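Local structure of putative adenylate cyclase (Vibrio parahaemolyticus, 2ACA) at residues A[62-75]-A[87-100]. The protein is of uncertain function, but belongs to the CYTH family and is probably a class IV-like adenylate cyclase, which would make cyclic AMP from ATP. Numbering follows the deposited sequence.
Sequences LVLREIQPAGIKLW and ATNITKLDSAQSML. With PO4 (phosphate ion), chain D.
Leu-64 carries the tight half of this contact, reaching from strand 62-68 into the side of helix 93-100 that faces the sheet. Its CD1 sits 3.4 Å from Gln-97 CG and meets Leu-100 CD1 tip to tip, while CD2 lies against the methyl of Ala-96. Leu-64 CD2 is also 4.1 Å from Ile-90 CD1, the two side chains crossing at about a right angle. Leu-93 closes the near end: with CG anti to the backbone N (chi1 172°), CD1 lies 4.0 Å from Leu-64 CB and CD2 rests against the carboxylate end of Glu-66. At the far end Leu-62 CD2 just reaches Leu-100.

Beside this apolar layer the backbones pair. Trp-75 and Thr-88 form an antiparallel hydrogen-bonded pair, each N donating to the other's O; just past the strand end Ile-90 N donates to Lys-73 O from above the carbonyl plane. Thr-88 CG2 touches Trp-75 CE3 obliquely; its OG1 accepts a hydrogen bond from Lys-92 N of the second subunit. Strands 72-78 and 85-89 form a hairpin at the edge of the antiparallel sheet that curves into the CYTH tunnel fold, and helix 93-102 folds back over the outer surface of that sheet.

On the inner face, Arg-65 points away from the helix and holds a phosphate ion, probably from the crystallisation liquor: NH1 and NH2 both bond O4, which lies in the guanidinium plane, while Asp-45 and Glu-43 grip NE. The site is consistent with the phosphate-binding interior of CYTH proteins. On this face too, water 1 bridges Lys-73 N and Asn-89 OD1, and Leu-74 CD2 lies alongside that amide, 3.4 Å from Asn-89 OD1.

The looser helix-side edge is wet. Lys-73, bent at chi3 (-72°), brings NZ to donate a 2.7 Å hydrogen bond to Thr-91 O, and water 2 links the same ammonium to Leu-93 N at the start of the helix.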
ATOM      1  N   LEU A  62      -6.694   2.927 -11.425  1.00  7.29           N
ATOM      2  CA  LEU A  62      -5.721   2.535 -10.412  1.00  9.31           C
ATOM      3  C   LEU A  62      -4.734   3.687 -10.333  1.00  8.03           C
ATOM      4  O   LEU A  62      -4.114   4.036 -11.328  1.00  9.44           O
ATOM      5  CB  LEU A  62      -5.017   1.251 -10.857  1.00  7.92           C
ATOM      6  CG  LEU A  62      -3.768   0.791 -10.103  1.00 11.64           C
ATOM      7  CD1 LEU A  62      -4.077   0.513  -8.645  1.00  9.91           C
ATOM      8  CD2 LEU A  62      -3.237  -0.472 -10.782  1.00 10.48           C
ATOM      9  N   VAL A  63      -4.583   4.274  -9.155  1.00  7.53           N
ATOM     10  CA  VAL A  63      -3.703   5.418  -9.020  1.00  6.09           C
ATOM     11  C   VAL A  63      -2.759   5.423  -7.827  1.00  5.17           C
ATOM     12  O   VAL A  63      -3.127   5.012  -6.730  1.00  7.61           O
ATOM     13  CB  VAL A  63      -4.562   6.729  -8.942  1.00 14.81           C
ATOM     14  CG1 VAL A  63      -3.667   7.951  -8.728  1.00 11.94           C
ATOM     15  CG2 VAL A  63      -5.402   6.883 -10.214  1.00 12.26           C
ATOM     16  N   LEU A  64      -1.529   5.865  -8.057  1.00  3.21           N
ATOM     17  CA  LEU A  64      -0.572   6.037  -6.984  1.00  3.20           C
ATOM     18  C   LEU A  64      -0.535   7.565  -6.889  1.00  5.73           C
ATOM     19  O   LEU A  64      -0.462   8.255  -7.919  1.00  6.86           O
ATOM     20  CB  LEU A  64       0.795   5.452  -7.348  1.00  7.46           C
ATOM     21  CG  LEU A  64       0.869   3.913  -7.229  1.00  8.96           C
ATOM     22  CD1 LEU A  64       2.295   3.420  -7.439  1.00  7.07           C
ATOM     23  CD2 LEU A  64       0.382   3.493  -5.844  1.00  7.51           C
ATOM     24  N   ARG A  65      -0.619   8.104  -5.679  1.00  7.45           N
ATOM     25  CA  ARG A  65      -0.643   9.560  -5.516  1.00  9.98           C
ATOM     26  C   ARG A  65       0.230  10.031  -4.382  1.00 10.35           C
ATOM     27  O   ARG A  65       0.230   9.438  -3.308  1.00 13.38           O
ATOM     28  CB  ARG A  65      -2.092  10.030  -5.288  1.00 13.57           C
ATOM     29  CG  ARG A  65      -2.249  11.460  -4.763  1.00 12.37           C
ATOM     30  CD  ARG A  65      -3.731  11.796  -4.494  1.00  8.71           C
ATOM     31  NE  ARG A  65      -4.552  11.641  -5.691  1.00 11.91           N
ATOM     32  CZ  ARG A  65      -5.882  11.716  -5.705  1.00 12.35           C
ATOM     33  NH1 ARG A  65      -6.549  11.943  -4.582  1.00 11.22           N
ATOM     34  NH2 ARG A  65      -6.549  11.567  -6.841  1.00 14.81           N
ATOM     35  N   GLU A  66       0.975  11.104  -4.632  1.00  8.56           N
ATOM     36  CA  GLU A  66       1.864  11.689  -3.633  1.00  9.83           C
ATOM     37  C   GLU A  66       1.610  13.192  -3.547  1.00 12.25           C
ATOM     38  O   GLU A  66       1.526  13.884  -4.561  1.00  9.32           O
ATOM     39  CB  GLU A  66       3.329  11.437  -3.995  1.00 15.05           C
ATOM     40  CG  GLU A  66       4.316  12.142  -3.084  1.00 19.47           C
ATOM     41  CD  GLU A  66       5.761  11.759  -3.369  1.00 19.17           C
ATOM     42  OE1 GLU A  66       6.193  11.869  -4.533  1.00 23.19           O
ATOM     43  OE2 GLU A  66       6.468  11.355  -2.426  1.00 23.11           O
ATOM     44  N   ILE A  67       1.484  13.678  -2.319  1.00 17.85           N
ATOM     45  CA  ILE A  67       1.231  15.080  -2.058  1.00 18.50           C
ATOM     46  C   ILE A  67       2.380  15.605  -1.212  1.00 20.28           C
ATOM     47  O   ILE A  67       2.632  15.110  -0.115  1.00 21.79           O
ATOM     48  CB  ILE A  67      -0.113  15.261  -1.300  1.00 14.10           C
ATOM     49  CG1 ILE A  67      -1.262  14.698  -2.151  1.00 11.55           C
ATOM     50  CG2 ILE A  67      -0.356  16.739  -1.006  1.00 15.25           C
ATOM     51  CD1 ILE A  67      -2.606  14.680  -1.461  1.00 12.03           C
ATOM     52  N   GLN A  68       3.086  16.599  -1.740  1.00 21.36           N
ATOM     53  CA  GLN A  68       4.215  17.194  -1.040  1.00 22.45           C
ATOM     54  C   GLN A  68       4.020  18.687  -0.860  1.00 22.12           C
ATOM     55  O   GLN A  68       3.402  19.342  -1.696  1.00 20.18           O
ATOM     56  CB  GLN A  68       5.508  16.922  -1.807  1.00 42.00           C
ATOM     57  CG  GLN A  68       6.161  15.598  -1.420  1.00 45.98           C
ATOM     58  CD  GLN A  68       7.144  15.095  -2.453  1.00 48.11           C
ATOM     59  OE1 GLN A  68       7.947  14.201  -2.178  1.00 51.28           O
ATOM     60  NE2 GLN A  68       7.077  15.654  -3.655  1.00 49.52           N
ATOM     61  N   PRO A  69       4.591  19.256   0.215  1.00 19.05           N
ATOM     62  CA  PRO A  69       5.393  18.560   1.230  1.00 17.18           C
ATOM     63  C   PRO A  69       4.660  17.860   2.381  1.00 16.70           C
ATOM     64  O   PRO A  69       5.295  17.458   3.350  1.00 18.90           O
ATOM     65  CB  PRO A  69       6.317  19.665   1.736  1.00 17.58           C
ATOM     66  CG  PRO A  69       5.417  20.864   1.696  1.00 18.71           C
ATOM     67  CD  PRO A  69       4.716  20.720   0.358  1.00 17.33           C
ATOM     68  N   ALA A  70       3.341  17.719   2.293  1.00 17.14           N
ATOM     69  CA  ALA A  70       2.597  17.065   3.359  1.00 16.93           C
ATOM     70  C   ALA A  70       3.103  15.637   3.559  1.00 17.36           C
ATOM     71  O   ALA A  70       3.071  15.108   4.669  1.00 16.26           O
ATOM     72  CB  ALA A  70       1.124  17.045   3.036  1.00 18.19           C
ATOM     73  N   GLY A  71       3.556  15.020   2.475  1.00 17.07           N
ATOM     74  CA  GLY A  71       4.063  13.665   2.563  1.00 18.10           C
ATOM     75  C   GLY A  71       2.952  12.634   2.594  1.00 16.41           C
ATOM     76  O   GLY A  71       3.107  11.564   3.176  1.00 15.59           O
ATOM     77  N   ILE A  72       1.825  12.958   1.968  1.00 12.46           N
ATOM     78  CA  ILE A  72       0.694  12.044   1.920  1.00 12.54           C
ATOM     79  C   ILE A  72       0.867  11.221   0.661  1.00 11.40           C
ATOM     80  O   ILE A  72       1.078  11.772  -0.422  1.00 11.13           O
ATOM     81  CB  ILE A  72      -0.659  12.813   1.885  1.00 16.46           C
ATOM     82  CG1 ILE A  72      -0.910  13.470   3.242  1.00 17.34           C
ATOM     83  CG2 ILE A  72      -1.800  11.876   1.550  1.00 16.26           C
ATOM     84  CD1 ILE A  72      -2.140  14.368   3.275  1.00 17.57           C
ATOM     85  N   LYS A  73       0.788   9.902   0.809  1.00  9.60           N
ATOM     86  CA  LYS A  73       0.976   8.988  -0.313  1.00  9.85           C
ATOM     87  C   LYS A  73      -0.127   7.948  -0.296  1.00  8.21           C
ATOM     88  O   LYS A  73      -0.347   7.279   0.715  1.00  6.48           O
ATOM     89  CB  LYS A  73       2.359   8.336  -0.208  1.00 14.16           C
ATOM     90  CG  LYS A  73       3.472   9.367  -0.311  1.00 16.61           C
ATOM     91  CD  LYS A  73       4.867   8.819  -0.047  1.00 18.63           C
ATOM     92  CE  LYS A  73       5.080   8.501   1.418  1.00 18.37           C
ATOM     93  NZ  LYS A  73       6.534   8.353   1.721  1.00 20.67           N
ATOM     94  N   LEU A  74      -0.818   7.810  -1.417  1.00  9.10           N
ATOM     95  CA  LEU A  74      -1.938   6.888  -1.479  1.00 11.24           C
ATOM     96  C   LEU A  74      -1.941   5.931  -2.646  1.00 10.10           C
ATOM     97  O   LEU A  74      -1.369   6.195  -3.689  1.00  8.68           O
ATOM     98  CB  LEU A  74      -3.252   7.682  -1.512  1.00 12.60           C
ATOM     99  CG  LEU A  74      -3.533   8.648  -0.351  1.00 14.11           C
ATOM    100  CD1 LEU A  74      -4.338   9.836  -0.852  1.00 15.41           C
ATOM    101  CD2 LEU A  74      -4.289   7.920   0.759  1.00 12.53           C
ATOM    102  N   TRP A  75      -2.605   4.807  -2.431  1.00 13.82           N
ATOM    103  CA  TRP A  75      -2.798   3.788  -3.446  1.00 13.11           C
ATOM    104  C   TRP A  75      -4.321   3.872  -3.586  1.00 11.78           C
ATOM    105  O   TRP A  75      -5.049   3.687  -2.612  1.00 14.00           O
ATOM    106  CB  TRP A  75      -2.301   2.431  -2.915  1.00 10.73           C
ATOM    107  CG  TRP A  75      -2.805   1.234  -3.643  1.00  8.58           C
ATOM    108  CD1 TRP A  75      -3.308   1.186  -4.910  1.00  7.35           C
ATOM    109  CD2 TRP A  75      -2.853  -0.101  -3.140  1.00  8.21           C
ATOM    110  NE1 TRP A  75      -3.672  -0.098  -5.227  1.00  9.92           N
ATOM    111  CE2 TRP A  75      -3.401  -0.911  -4.156  1.00  7.75           C
ATOM    112  CE3 TRP A  75      -2.482  -0.696  -1.922  1.00  9.35           C
ATOM    113  CZ2 TRP A  75      -3.592  -2.289  -3.998  1.00 13.35           C
ATOM    114  CZ3 TRP A  75      -2.672  -2.062  -1.762  1.00  9.23           C
ATOM    115  CH2 TRP A  75      -3.223  -2.846  -2.797  1.00 11.76           C
ATOM    116  N   ALA A  87      -9.102   3.345  -1.005  1.00 18.22           N
ATOM    117  CA  ALA A  87      -7.733   3.790  -0.883  1.00 18.47           C
ATOM    118  C   ALA A  87      -7.118   3.347   0.424  1.00 16.05           C
ATOM    119  O   ALA A  87      -7.794   2.854   1.318  1.00 16.45           O
ATOM    120  CB  ALA A  87      -7.685   5.298  -0.955  1.00 13.45           C
ATOM    121  N   THR A  88      -5.810   3.532   0.512  1.00 15.72           N
ATOM    122  CA  THR A  88      -5.076   3.243   1.722  1.00 14.93           C
ATOM    123  C   THR A  88      -3.783   4.011   1.608  1.00 12.99           C
ATOM    124  O   THR A  88      -3.233   4.146   0.519  1.00 13.39           O
ATOM    125  CB  THR A  88      -4.749   1.747   1.888  1.00 24.35           C
ATOM    126  OG1 THR A  88      -4.025   1.562   3.110  1.00 28.23           O
ATOM    127  CG2 THR A  88      -3.893   1.246   0.739  1.00 25.85           C
ATOM    128  N   ASN A  89      -3.309   4.537   2.728  1.00 14.68           N
ATOM    129  CA  ASN A  89      -2.045   5.256   2.729  1.00 15.79           C
ATOM    130  C   ASN A  89      -0.923   4.213   2.603  1.00 15.45           C
ATOM    131  O   ASN A  89      -1.076   3.065   3.044  1.00 11.55           O
ATOM    132  CB  ASN A  89      -1.899   6.052   4.028  1.00 19.76           C
ATOM    133  CG  ASN A  89      -2.856   7.236   4.097  1.00 24.76           C
ATOM    134  OD1 ASN A  89      -2.542   8.331   3.638  1.00 28.57           O
ATOM    135  ND2 ASN A  89      -4.038   7.012   4.655  1.00 23.99           N
ATOM    136  N   ILE A  90       0.179   4.612   1.974  1.00 15.09           N
ATOM    137  CA  ILE A  90       1.343   3.743   1.797  1.00 16.29           C
ATOM    138  C   ILE A  90       2.547   4.569   2.219  1.00 16.85           C
ATOM    139  O   ILE A  90       2.534   5.796   2.082  1.00 19.65           O
ATOM    140  CB  ILE A  90       1.515   3.286   0.314  1.00 13.23           C
ATOM    141  CG1 ILE A  90       1.571   4.505  -0.616  1.00 11.63           C
ATOM    142  CG2 ILE A  90       0.350   2.369  -0.098  1.00  8.23           C
ATOM    143  CD1 ILE A  90       1.793   4.136  -2.088  1.00  9.26           C
ATOM    144  N   THR A  91       3.579   3.911   2.739  1.00 14.87           N
ATOM    145  CA  THR A  91       4.775   4.623   3.185  1.00 14.04           C
ATOM    146  C   THR A  91       5.876   4.726   2.128  1.00 14.47           C
ATOM    147  O   THR A  91       6.663   5.665   2.146  1.00 15.65           O
ATOM    148  CB  THR A  91       5.367   3.969   4.447  1.00 14.63           C
ATOM    149  OG1 THR A  91       5.619   2.582   4.187  1.00 16.56           O
ATOM    150  CG2 THR A  91       4.389   4.098   5.618  1.00 16.33           C
ATOM    151  N   LYS A  92       5.931   3.776   1.202  1.00 16.33           N
ATOM    152  CA  LYS A  92       6.965   3.802   0.161  1.00 18.47           C
ATOM    153  C   LYS A  92       6.364   3.858  -1.235  1.00 15.79           C
ATOM    154  O   LYS A  92       5.973   2.839  -1.799  1.00 15.37           O
ATOM    155  CB  LYS A  92       7.865   2.568   0.277  1.00 31.34           C
ATOM    156  CG  LYS A  92       8.626   2.474   1.586  1.00 36.24           C
ATOM    157  CD  LYS A  92       9.419   1.178   1.672  1.00 39.73           C
ATOM    158  CE  LYS A  92      10.106   1.051   3.021  1.00 43.41           C
ATOM    159  NZ  LYS A  92       9.129   1.096   4.151  1.00 46.26           N
ATOM    160  N   LEU A  93       6.306   5.058  -1.794  1.00 13.99           N
ATOM    161  CA  LEU A  93       5.745   5.266  -3.121  1.00 14.04           C
ATOM    162  C   LEU A  93       6.520   4.534  -4.210  1.00 11.94           C
ATOM    163  O   LEU A  93       5.923   3.908  -5.095  1.00 12.34           O
ATOM    164  CB  LEU A  93       5.718   6.764  -3.441  1.00 14.17           C
ATOM    165  CG  LEU A  93       5.327   7.121  -4.869  1.00 14.81           C
ATOM    166  CD1 LEU A  93       3.884   6.700  -5.132  1.00 10.91           C
ATOM    167  CD2 LEU A  93       5.513   8.618  -5.076  1.00 15.77           C
ATOM    168  N   ASP A  94       7.845   4.622  -4.156  1.00 15.12           N
ATOM    169  CA  ASP A  94       8.671   3.964  -5.159  1.00 18.09           C
ATOM    170  C   ASP A  94       8.476   2.443  -5.107  1.00 17.99           C
ATOM    171  O   ASP A  94       8.414   1.779  -6.139  1.00 19.15           O
ATOM    172  CB  ASP A  94      10.151   4.325  -4.971  1.00 47.09           C
ATOM    173  CG  ASP A  94      10.566   4.371  -3.511  1.00 52.26           C
ATOM    174  OD1 ASP A  94       9.850   3.798  -2.658  1.00 55.43           O
ATOM    175  OD2 ASP A  94      11.621   4.977  -3.218  1.00 52.87           O
ATOM    176  N   SER A  95       8.367   1.888  -3.908  1.00 10.39           N
ATOM    177  CA  SER A  95       8.163   0.450  -3.801  1.00 11.89           C
ATOM    178  C   SER A  95       6.825   0.096  -4.438  1.00 10.34           C
ATOM    179  O   SER A  95       6.729  -0.858  -5.217  1.00 10.45           O
ATOM    180  CB  SER A  95       8.196   0.019  -2.341  1.00 16.99           C
ATOM    181  OG  SER A  95       9.469   0.285  -1.799  1.00 20.31           O
ATOM    182  N   ALA A  96       5.799   0.883  -4.124  1.00 11.01           N
ATOM    183  CA  ALA A  96       4.472   0.669  -4.691  1.00 11.81           C
ATOM    184  C   ALA A  96       4.513   0.699  -6.225  1.00 10.24           C
ATOM    185  O   ALA A  96       3.920  -0.156  -6.891  1.00  9.66           O
ATOM    186  CB  ALA A  96       3.502   1.734  -4.168  1.00  9.59           C
ATOM    187  N   GLN A  97       5.208   1.685  -6.786  1.00 11.23           N
ATOM    188  CA  GLN A  97       5.325   1.799  -8.244  1.00 12.03           C
ATOM    189  C   GLN A  97       5.990   0.548  -8.825  1.00 10.20           C
ATOM    190  O   GLN A  97       5.505  -0.047  -9.787  1.00  9.01           O
ATOM    191  CB  GLN A  97       6.162   3.032  -8.608  1.00 13.24           C
ATOM    192  CG  GLN A  97       5.508   4.359  -8.225  1.00 17.54           C
ATOM    193  CD  GLN A  97       6.436   5.554  -8.429  1.00 17.69           C
ATOM    194  OE1 GLN A  97       5.990   6.650  -8.782  1.00 21.94           O
ATOM    195  NE2 GLN A  97       7.723   5.349  -8.196  1.00 15.73           N
ATOM    196  N   SER A  98       7.104   0.156  -8.218  1.00 13.46           N
ATOM    197  CA  SER A  98       7.861  -1.005  -8.667  1.00 16.66           C
ATOM    198  C   SER A  98       7.029  -2.298  -8.575  1.00 17.20           C
ATOM    199  O   SER A  98       7.056  -3.133  -9.481  1.00 17.69           O
ATOM    200  CB  SER A  98       9.142  -1.119  -7.832  1.00 15.21           C
ATOM    201  OG  SER A  98       9.989  -2.138  -8.330  1.00 19.84           O
HETATM  202  N   MSE A  99       6.275  -2.453  -7.490  1.00 14.09           N
HETATM  203  CA  MSE A  99       5.451  -3.647  -7.329  1.00 13.61           C
HETATM  204  C   MSE A  99       4.343  -3.721  -8.377  1.00 12.44           C
HETATM  205  O   MSE A  99       4.069  -4.793  -8.912  1.00 13.36           O
HETATM  206  CB  MSE A  99       4.847  -3.704  -5.922  1.00 14.46           C
HETATM  207  CG  MSE A  99       5.838  -4.078  -4.835  1.00 18.81           C
HETATM  208 SE   MSE A  99       5.022  -4.283  -3.067  1.00 32.63          SE
HETATM  209  CE  MSE A  99       5.004  -2.404  -2.617  1.00 22.28           C
ATOM    210  N   LEU A 100       3.703  -2.591  -8.673  1.00 11.01           N
ATOM    211  CA  LEU A 100       2.639  -2.579  -9.677  1.00 11.14           C
ATOM    212  C   LEU A 100       3.183  -2.962 -11.065  1.00 10.18           C
ATOM    213  O   LEU A 100       2.517  -3.634 -11.851  1.00 10.35           O
ATOM    214  CB  LEU A 100       1.964  -1.200  -9.745  1.00 12.04           C
ATOM    215  CG  LEU A 100       0.993  -0.805  -8.628  1.00 12.20           C
ATOM    216  CD1 LEU A 100       0.349   0.553  -8.945  1.00  7.92           C
ATOM    217  CD2 LEU A 100      -0.071  -1.879  -8.493  1.00 11.30           C
TER
HETATM  218  P   PO4 D 304      -9.893  13.229  -6.077  1.00 47.28           P
HETATM  219  O1  PO4 D 304      -9.414  13.447  -7.467  1.00 47.55           O
HETATM  220  O2  PO4 D 304     -11.373  13.088  -6.077  1.00 48.96           O
HETATM  221  O3  PO4 D 304      -9.508  14.388  -5.235  1.00 48.82           O
HETATM  222  O4  PO4 D 304      -9.279  11.994  -5.528  1.00 49.87           O
HETATM  223  O   HOH W   1       0.167   9.239   3.820  1.00 19.35           O
HETATM  224  O   HOH W   2       7.885   7.075  -0.376  1.00 22.94           O